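Fructose-bisphosphatase (Pyrococcus horikoshii, PDB 1VDW) probably hydrolyses fructose 1,6-bisphosphate to fructose 6-phosphate and phosphate with the help of magnesium, as a homodimer of the inositol monophosphatase superfamily. Local coordinates at residues N94-F106 and I112-L124. Numbering follows the deposited sequence. Where two conformers were deposited one is given.
Sequences NGIPFFAVSVAIF and IYAFIYEPIVERL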
ATOM      1  N   ASN A  94      -0.651 -11.913   3.820  1.00 10.61           N
ATOM      2  CA  ASN A  94      -0.159 -12.011   2.454  1.00  9.86           C
ATOM      3  C   ASN A  94       1.147 -11.257   2.259  1.00  9.45           C
ATOM      4  O   ASN A  94       1.575 -11.027   1.131  1.00 10.48           O
ATOM      5  CB  ASN A  94      -1.232 -11.532   1.483  1.00 10.52           C
ATOM      6  CG  ASN A  94      -2.287 -12.588   1.250  1.00 10.95           C
ATOM      7  OD1 ASN A  94      -2.079 -13.523   0.473  1.00 13.15           O
ATOM      8  ND2 ASN A  94      -3.412 -12.471   1.945  1.00 11.94           N
ATOM      9  N   GLY A  95       1.780 -10.889   3.368  1.00  9.84           N
ATOM     10  CA  GLY A  95       3.054 -10.193   3.307  1.00  9.30           C
ATOM     11  C   GLY A  95       3.016  -8.783   2.752  1.00  9.07           C
ATOM     12  O   GLY A  95       4.049  -8.270   2.316  1.00 10.34           O
ATOM     13  N   ILE A  96       1.843  -8.158   2.758  1.00  9.68           N
ATOM     14  CA  ILE A  96       1.691  -6.791   2.257  1.00  9.12           C
ATOM     15  C   ILE A  96       1.957  -5.896   3.473  1.00  9.16           C
ATOM     16  O   ILE A  96       1.230  -5.955   4.465  1.00  9.47           O
ATOM     17  CB  ILE A  96       0.283  -6.598   1.691  1.00  8.67           C
ATOM     18  CG1 ILE A  96       0.051  -7.608   0.558  1.00 11.12           C
ATOM     19  CG2 ILE A  96       0.108  -5.168   1.202  1.00  9.89           C
ATOM     20  CD1 ILE A  96      -1.318  -7.539  -0.081  1.00 12.23           C
ATOM     21  N   PRO A  97       2.996  -5.042   3.402  1.00  8.91           N
ATOM     22  CA  PRO A  97       3.390  -4.151   4.498  1.00  9.58           C
ATOM     23  C   PRO A  97       2.515  -2.970   4.870  1.00  9.02           C
ATOM     24  O   PRO A  97       3.007  -1.851   5.020  1.00  9.66           O
ATOM     25  CB  PRO A  97       4.796  -3.732   4.094  1.00 10.34           C
ATOM     26  CG  PRO A  97       4.661  -3.583   2.621  1.00 10.87           C
ATOM     27  CD  PRO A  97       3.849  -4.810   2.218  1.00  9.73           C
ATOM     28  N   PHE A  98       1.223  -3.230   5.036  1.00  8.59           N
ATOM     29  CA  PHE A  98       0.268  -2.209   5.436  1.00  8.38           C
ATOM     30  C   PHE A  98      -0.666  -2.799   6.481  1.00  7.79           C
ATOM     31  O   PHE A  98      -1.667  -3.416   6.147  1.00  8.53           O
ATOM     32  CB  PHE A  98      -0.563  -1.713   4.247  1.00 10.01           C
ATOM     33  CG  PHE A  98       0.199  -0.842   3.299  1.00  9.41           C
ATOM     34  CD1 PHE A  98       0.737   0.372   3.719  1.00 10.33           C
ATOM     35  CD2 PHE A  98       0.406  -1.249   1.990  1.00  9.41           C
ATOM     36  CE1 PHE A  98       1.477   1.161   2.842  1.00  9.58           C
ATOM     37  CE2 PHE A  98       1.144  -0.467   1.108  1.00  8.94           C
ATOM     38  CZ  PHE A  98       1.682   0.740   1.538  1.00  9.74           C
ATOM     39  N   PHE A  99      -0.308  -2.638   7.750  1.00  8.36           N
ATOM     40  CA  PHE A  99      -1.137  -3.113   8.854  1.00  8.00           C
ATOM     41  C   PHE A  99      -0.770  -2.305  10.089  1.00  8.30           C
ATOM     42  O   PHE A  99       0.301  -1.703  10.143  1.00  8.49           O
ATOM     43  CB  PHE A  99      -0.981  -4.629   9.073  1.00  9.13           C
ATOM     44  CG  PHE A  99       0.434  -5.094   9.198  1.00 10.17           C
ATOM     45  CD1 PHE A  99       1.092  -5.057  10.424  1.00 11.19           C
ATOM     46  CD2 PHE A  99       1.108  -5.600   8.091  1.00 11.57           C
ATOM     47  CE1 PHE A  99       2.400  -5.523  10.542  1.00 15.73           C
ATOM     48  CE2 PHE A  99       2.415  -6.066   8.205  1.00 14.97           C
ATOM     49  CZ  PHE A  99       3.059  -6.027   9.429  1.00 15.81           C
ATOM     50  N   ALA A 100      -1.661  -2.281  11.076  1.00  8.47           N
ATOM     51  CA  ALA A 100      -1.424  -1.469  12.257  1.00  8.61           C
ATOM     52  C   ALA A 100      -2.301  -1.855  13.425  1.00  9.35           C
ATOM     53  O   ALA A 100      -3.225  -2.654  13.290  1.00  9.92           O
ATOM     54  CB  ALA A 100      -1.689  -0.008  11.914  1.00 11.53           C
ATOM     55  N   VAL A 101      -1.980  -1.268  14.575  1.00  9.08           N
ATOM     56  CA  VAL A 101      -2.763  -1.426  15.793  1.00  9.34           C
ATOM     57  C   VAL A 101      -3.397  -0.046  15.978  1.00  9.11           C
ATOM     58  O   VAL A 101      -2.710   0.974  15.865  1.00  9.80           O
ATOM     59  CB  VAL A 101      -1.881  -1.727  17.012  1.00 11.02           C
ATOM     60  CG1 VAL A 101      -2.735  -1.760  18.275  1.00 12.66           C
ATOM     61  CG2 VAL A 101      -1.176  -3.054  16.821  1.00 13.21           C
ATOM     62  N   SER A 102      -4.696  -0.014  16.259  1.00  9.91           N
ATOM     63  CA  SER A 102      -5.427   1.246  16.422  1.00  9.53           C
ATOM     64  C   SER A 102      -6.159   1.282  17.762  1.00  9.84           C
ATOM     65  O   SER A 102      -6.978   0.406  18.041  1.00 10.86           O
ATOM     66  CB  SER A 102      -6.432   1.389  15.271  1.00 11.00           C
ATOM     67  OG  SER A 102      -7.252   2.534  15.420  1.00 12.28           O
ATOM     68  N   VAL A 103      -5.869   2.292  18.580  1.00  9.17           N
ATOM     69  CA  VAL A 103      -6.496   2.417  19.895  1.00 10.09           C
ATOM     70  C   VAL A 103      -6.915   3.851  20.194  1.00  9.50           C
ATOM     71  O   VAL A 103      -6.107   4.770  20.095  1.00 10.07           O
ATOM     72  CB  VAL A 103      -5.525   1.972  21.021  1.00 10.66           C
ATOM     73  CG1 VAL A 103      -6.126   2.275  22.388  1.00 13.43           C
ATOM     74  CG2 VAL A 103      -5.223   0.493  20.903  1.00 12.48           C
ATOM     75  N   ALA A 104      -8.182   4.036  20.563  1.00 10.34           N
ATOM     76  CA  ALA A 104      -8.699   5.353  20.929  1.00 10.56           C
ATOM     77  C   ALA A 104      -9.238   5.245  22.357  1.00 11.16           C
ATOM     78  O   ALA A 104     -10.001   4.331  22.674  1.00 12.28           O
ATOM     79  CB  ALA A 104      -9.805   5.776  19.977  1.00 11.08           C
ATOM     80  N   ILE A 105      -8.818   6.177  23.207  1.00 10.92           N
ATOM     81  CA  ILE A 105      -9.217   6.202  24.616  1.00 12.90           C
ATOM     82  C   ILE A 105     -10.172   7.349  24.889  1.00 12.44           C
ATOM     83  O   ILE A 105      -9.881   8.505  24.573  1.00 12.44           O
ATOM     84  CB  ILE A 105      -8.003   6.393  25.537  1.00 12.59           C
ATOM     85  CG1 ILE A 105      -6.894   5.410  25.160  1.00 17.33           C
ATOM     86  CG2 ILE A 105      -8.421   6.213  26.990  1.00 15.68           C
ATOM     87  CD1 ILE A 105      -7.233   3.973  25.396  1.00 18.93           C
ATOM     88  N   PHE A 106     -11.301   7.034  25.510  1.00 14.32           N
ATOM     89  CA  PHE A 106     -12.299   8.052  25.808  1.00 15.78           C
ATOM     90  C   PHE A 106     -12.558   8.212  27.291  1.00 17.20           C
ATOM     91  O   PHE A 106     -12.745   7.226  28.007  1.00 16.85           O
ATOM     92  CB  PHE A 106     -13.616   7.698  25.117  1.00 16.52           C
ATOM     93  CG  PHE A 106     -13.547   7.768  23.622  1.00 16.71           C
ATOM     94  CD1 PHE A 106     -13.932   8.923  22.952  1.00 17.46           C
ATOM     95  CD2 PHE A 106     -13.063   6.691  22.878  1.00 16.31           C
ATOM     96  CE1 PHE A 106     -13.842   9.007  21.571  1.00 18.76           C
ATOM     97  CE2 PHE A 106     -12.970   6.769  21.492  1.00 16.81           C
ATOM     98  CZ  PHE A 106     -13.361   7.928  20.838  1.00 18.32           C
ATOM     99  N   ILE A 112      -9.506  11.427  24.774  1.00 15.33           N
ATOM    100  CA  ILE A 112      -8.363  12.053  25.429  1.00 14.93           C
ATOM    101  C   ILE A 112      -7.014  11.590  24.900  1.00 13.50           C
ATOM    102  O   ILE A 112      -6.001  12.244  25.133  1.00 14.52           O
ATOM    103  CB  ILE A 112      -8.397  11.819  26.958  1.00 14.68           C
ATOM    104  CG1 ILE A 112      -8.454  10.319  27.259  1.00 16.87           C
ATOM    105  CG2 ILE A 112      -9.605  12.531  27.561  1.00 15.89           C
ATOM    106  CD1 ILE A 112      -8.263   9.979  28.723  1.00 19.82           C
ATOM    107  N   TYR A 113      -7.000  10.475  24.176  1.00 12.93           N
ATOM    108  CA  TYR A 113      -5.754   9.948  23.637  1.00 12.34           C
ATOM    109  C   TYR A 113      -6.037   8.851  22.630  1.00 11.05           C
ATOM    110  O   TYR A 113      -6.990   8.091  22.774  1.00 12.69           O
ATOM    111  CB  TYR A 113      -4.900   9.373  24.769  1.00 12.26           C
ATOM    112  CG  TYR A 113      -3.611   8.725  24.319  1.00 10.60           C
ATOM    113  CD1 TYR A 113      -2.557   9.491  23.833  1.00 12.75           C
ATOM    114  CD2 TYR A 113      -3.446   7.346  24.391  1.00 12.38           C
ATOM    115  CE1 TYR A 113      -1.363   8.895  23.432  1.00 12.25           C
ATOM    116  CE2 TYR A 113      -2.263   6.741  23.994  1.00 12.72           C
ATOM    117  CZ  TYR A 113      -1.226   7.519  23.517  1.00 12.42           C
ATOM    118  OH  TYR A 113      -0.053   6.914  23.133  1.00 13.04           O
ATOM    119  N   ALA A 114      -5.196   8.777  21.609  1.00 10.58           N
ATOM    120  CA  ALA A 114      -5.319   7.741  20.603  1.00  9.98           C
ATOM    121  C   ALA A 114      -3.950   7.483  20.011  1.00  9.91           C
ATOM    122  O   ALA A 114      -3.098   8.378  19.964  1.00 10.08           O
ATOM    123  CB  ALA A 114      -6.282   8.170  19.505  1.00 11.14           C
ATOM    124  N   PHE A 115      -3.718   6.248  19.591  1.00  8.63           N
ATOM    125  CA  PHE A 115      -2.456   5.930  18.951  1.00  8.53           C
ATOM    126  C   PHE A 115      -2.679   4.889  17.879  1.00  8.55           C
ATOM    127  O   PHE A 115      -3.640   4.114  17.915  1.00  8.52           O
ATOM    128  CB  PHE A 115      -1.393   5.449  19.967  1.00  9.22           C
ATOM    129  CG  PHE A 115      -1.529   4.007  20.394  1.00  9.30           C
ATOM    130  CD1 PHE A 115      -0.996   2.978  19.620  1.00 11.39           C
ATOM    131  CD2 PHE A 115      -2.146   3.683  21.597  1.00 11.26           C
ATOM    132  CE1 PHE A 115      -1.071   1.649  20.044  1.00 12.62           C
ATOM    133  CE2 PHE A 115      -2.224   2.358  22.026  1.00 12.35           C
ATOM    134  CZ  PHE A 115      -1.684   1.342  21.249  1.00 12.37           C
ATOM    135  N   ILE A 116      -1.800   4.933  16.892  1.00  7.80           N
ATOM    136  CA  ILE A 116      -1.797   3.976  15.802  1.00  8.02           C
ATOM    137  C   ILE A 116      -0.341   3.559  15.675  1.00  7.47           C
ATOM    138  O   ILE A 116       0.548   4.402  15.539  1.00  8.62           O
ATOM    139  CB  ILE A 116      -2.275   4.605  14.470  1.00  7.56           C
ATOM    140  CG1 ILE A 116      -3.782   4.868  14.542  1.00  8.43           C
ATOM    141  CG2 ILE A 116      -1.956   3.669  13.290  1.00  8.74           C
ATOM    142  CD1 ILE A 116      -4.323   5.699  13.388  1.00  9.98           C
ATOM    143  N   TYR A 117      -0.107   2.251  15.738  0.50  8.04           N
ATOM    144  CA  TYR A 117       1.231   1.678  15.629  0.50  7.59           C
ATOM    145  C   TYR A 117       1.392   1.036  14.254  0.50  8.43           C
ATOM    146  O   TYR A 117       0.659   0.107  13.914  0.50  9.37           O
ATOM    147  CB  TYR A 117       1.443   0.631  16.736  0.50  8.37           C
ATOM    148  CG  TYR A 117       2.759  -0.121  16.661  0.50  7.14           C
ATOM    149  CD1 TYR A 117       3.953   0.552  16.411  0.50  6.61           C
ATOM    150  CD2 TYR A 117       2.810  -1.504  16.852  0.50  7.91           C
ATOM    151  CE1 TYR A 117       5.168  -0.129  16.352  0.50  6.78           C
ATOM    152  CE2 TYR A 117       4.025  -2.196  16.794  0.50  6.83           C
ATOM    153  CZ  TYR A 117       5.197  -1.500  16.543  0.50  6.58           C
ATOM    154  OH  TYR A 117       6.396  -2.172  16.474  0.50  7.02           O
ATOM    155  N   GLU A 118       2.343   1.540  13.470  1.00  8.08           N
ATOM    156  CA  GLU A 118       2.611   1.029  12.123  1.00  7.72           C
ATOM    157  C   GLU A 118       3.956   0.312  12.293  1.00  8.20           C
ATOM    158  O   GLU A 118       5.025   0.883  12.078  1.00  8.50           O
ATOM    159  CB  GLU A 118       2.719   2.209  11.157  1.00  8.03           C
ATOM    160  CG  GLU A 118       3.019   1.794   9.731  1.00  7.59           C
ATOM    161  CD  GLU A 118       3.104   2.947   8.739  1.00  8.37           C
ATOM    162  OE1 GLU A 118       3.197   4.125   9.152  1.00 10.06           O
ATOM    163  OE2 GLU A 118       3.100   2.657   7.522  1.00  9.24           O
ATOM    164  N   PRO A 119       3.914  -0.976  12.658  1.00  9.65           N
ATOM    165  CA  PRO A 119       5.121  -1.772  12.895  1.00  9.62           C
ATOM    166  C   PRO A 119       6.198  -1.933  11.840  1.00 10.06           C
ATOM    167  O   PRO A 119       7.378  -1.908  12.170  1.00 10.73           O
ATOM    168  CB  PRO A 119       4.561  -3.129  13.334  1.00 10.47           C
ATOM    169  CG  PRO A 119       3.305  -3.221  12.588  0.50  9.12           C
ATOM    170  CD  PRO A 119       2.721  -1.838  12.741  1.00  9.46           C
ATOM    171  N   ILE A 120       5.801  -2.085  10.581  0.50 10.62           N
ATOM    172  CA  ILE A 120       6.764  -2.271   9.498  0.50 10.98           C
ATOM    173  C   ILE A 120       7.847  -1.203   9.474  0.50 10.51           C
ATOM    174  O   ILE A 120       9.004  -1.482   9.149  0.50 12.06           O
ATOM    175  CB  ILE A 120       6.063  -2.283   8.117  0.50 11.85           C
ATOM    176  CG1 ILE A 120       5.271  -3.582   7.944  0.50 12.00           C
ATOM    177  CG2 ILE A 120       7.091  -2.115   7.000  0.50 12.45           C
ATOM    178  CD1 ILE A 120       6.133  -4.835   7.914  0.50 13.18           C
ATOM    179  N   VAL A 121       7.470   0.019   9.825  1.00  9.03           N
ATOM    180  CA  VAL A 121       8.402   1.139   9.809  1.00  9.41           C
ATOM    181  C   VAL A 121       8.628   1.724  11.205  1.00  9.07           C
ATOM    182  O   VAL A 121       9.101   2.844  11.346  1.00  9.92           O
ATOM    183  CB  VAL A 121       7.938   2.248   8.834  1.00 10.85           C
ATOM    184  CG1 VAL A 121       8.223   1.817   7.400  1.00 12.72           C
ATOM    185  CG2 VAL A 121       6.452   2.527   9.020  1.00 12.67           C
ATOM    186  N   GLU A 122       8.283   0.945  12.228  1.00  9.62           N
ATOM    187  CA  GLU A 122       8.486   1.340  13.623  1.00  9.20           C
ATOM    188  C   GLU A 122       7.947   2.725  13.941  1.00  9.45           C
ATOM    189  O   GLU A 122       8.608   3.523  14.604  1.00 11.35           O
ATOM    190  CB  GLU A 122       9.981   1.282  13.952  1.00 10.51           C
ATOM    191  CG  GLU A 122      10.583  -0.111  13.789  1.00 13.97           C
ATOM    192  CD  GLU A 122      12.089  -0.139  13.979  1.00 15.85           C
ATOM    193  OE1 GLU A 122      12.590   0.521  14.909  1.00 16.17           O
ATOM    194  OE2 GLU A 122      12.775  -0.838  13.201  1.00 18.65           O
ATOM    195  N   ARG A 123       6.734   3.006  13.484  1.00  9.82           N
ATOM    196  CA  ARG A 123       6.123   4.309  13.705  1.00  9.82           C
ATOM    197  C   ARG A 123       4.992   4.322  14.707  1.00 10.07           C
ATOM    198  O   ARG A 123       4.062   3.515  14.620  1.00 11.43           O
ATOM    199  CB  ARG A 123       5.568   4.866  12.401  1.00 10.87           C
ATOM    200  CG  ARG A 123       6.579   5.318  11.406  1.00 13.13           C
ATOM    201  CD  ARG A 123       5.819   5.703  10.155  1.00 16.17           C
ATOM    202  NE  ARG A 123       6.693   6.019   9.043  1.00 18.69           N
ATOM    203  CZ  ARG A 123       6.299   6.065   7.773  1.00 16.77           C
ATOM    204  NH1 ARG A 123       5.030   5.810   7.439  1.00 13.35           N
ATOM    205  NH2 ARG A 123       7.183   6.364   6.833  1.00 19.33           N
ATOM    206  N   LEU A 124       5.057   5.254  15.646  1.00  9.48           N
ATOM    207  CA  LEU A 124       3.988   5.398  16.620  1.00  8.92           C
ATOM    208  C   LEU A 124       3.334   6.756  16.419  1.00  8.81           C
ATOM    209  O   LEU A 124       3.961   7.792  16.658  1.00  9.49           O
ATOM    210  CB  LEU A 124       4.506   5.296  18.061  1.00 10.09           C
ATOM    211  CG  LEU A 124       3.419   5.498  19.132  1.00 11.59           C
ATOM    212  CD1 LEU A 124       2.367   4.410  19.009  1.00 12.84           C
ATOM    213  CD2 LEU A 124       4.037   5.476  20.526  1.00 12.74           C
TER
HETATM  214  O   HOH W   1       2.809  -0.091   7.182  1.00 11.93           O
HETATM  215  O   HOH W   2       3.093  -1.666   9.443  1.00 10.14           O
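Val101 with Tyr117 and Val103 with Phe115 form hydrogen-bonded pairs of an antiparallel hairpin, each closed by two backbone bonds; Val103 N reaches Phe115 O at 3.0 Å. At the hairpin's turn end the regular ladder gives way to a classic beta bulge: Ile105 faces both Ile112 and Tyr113, receiving Ile112 N on its O and giving its own N to Tyr113 O.

Where the strands part, water takes over. One molecule joins Phe99 O to Ile120 N; another spans Pro97 O and Glu118 OE2, which also bonds Tyr181. Glu118 OE1 meets Arg123 NH1 in a salt bridge of 3.0 Å, beside a G1 bulge formed by Glu122 and Arg123 opposite Glu118.

Apolar contacts illustrate how rotamers fill a sheet face. With CG set between its backbone N and carbonyl carbon (chi1 80°), Phe115 lays its ring alongside Val103, CE2 lying 3.5 Å from Val103 CB, while CE1 on the other rim approaches Val101 CG1. Tyr113 offers a ring edge to Ile105 CG1. Beyond the ladder, Phe99 rests CE1 against Pro119 CG and CZ against CG1 and CD1 of Ile120, whose side chain crosses it nearly at right angles. Ile120 also meets Ile120 of the second subunit.

In the mixed sheet the hairpin lies between strands 79-84 and 123-128. Helix 3-20 covers the face bearing Val101, Tyr113 and Phe115; helix 199-211 packs on Ser102, Ala104, Ala114 and Ile116, with Ser102 near the predicted magnesium ligand Asp84.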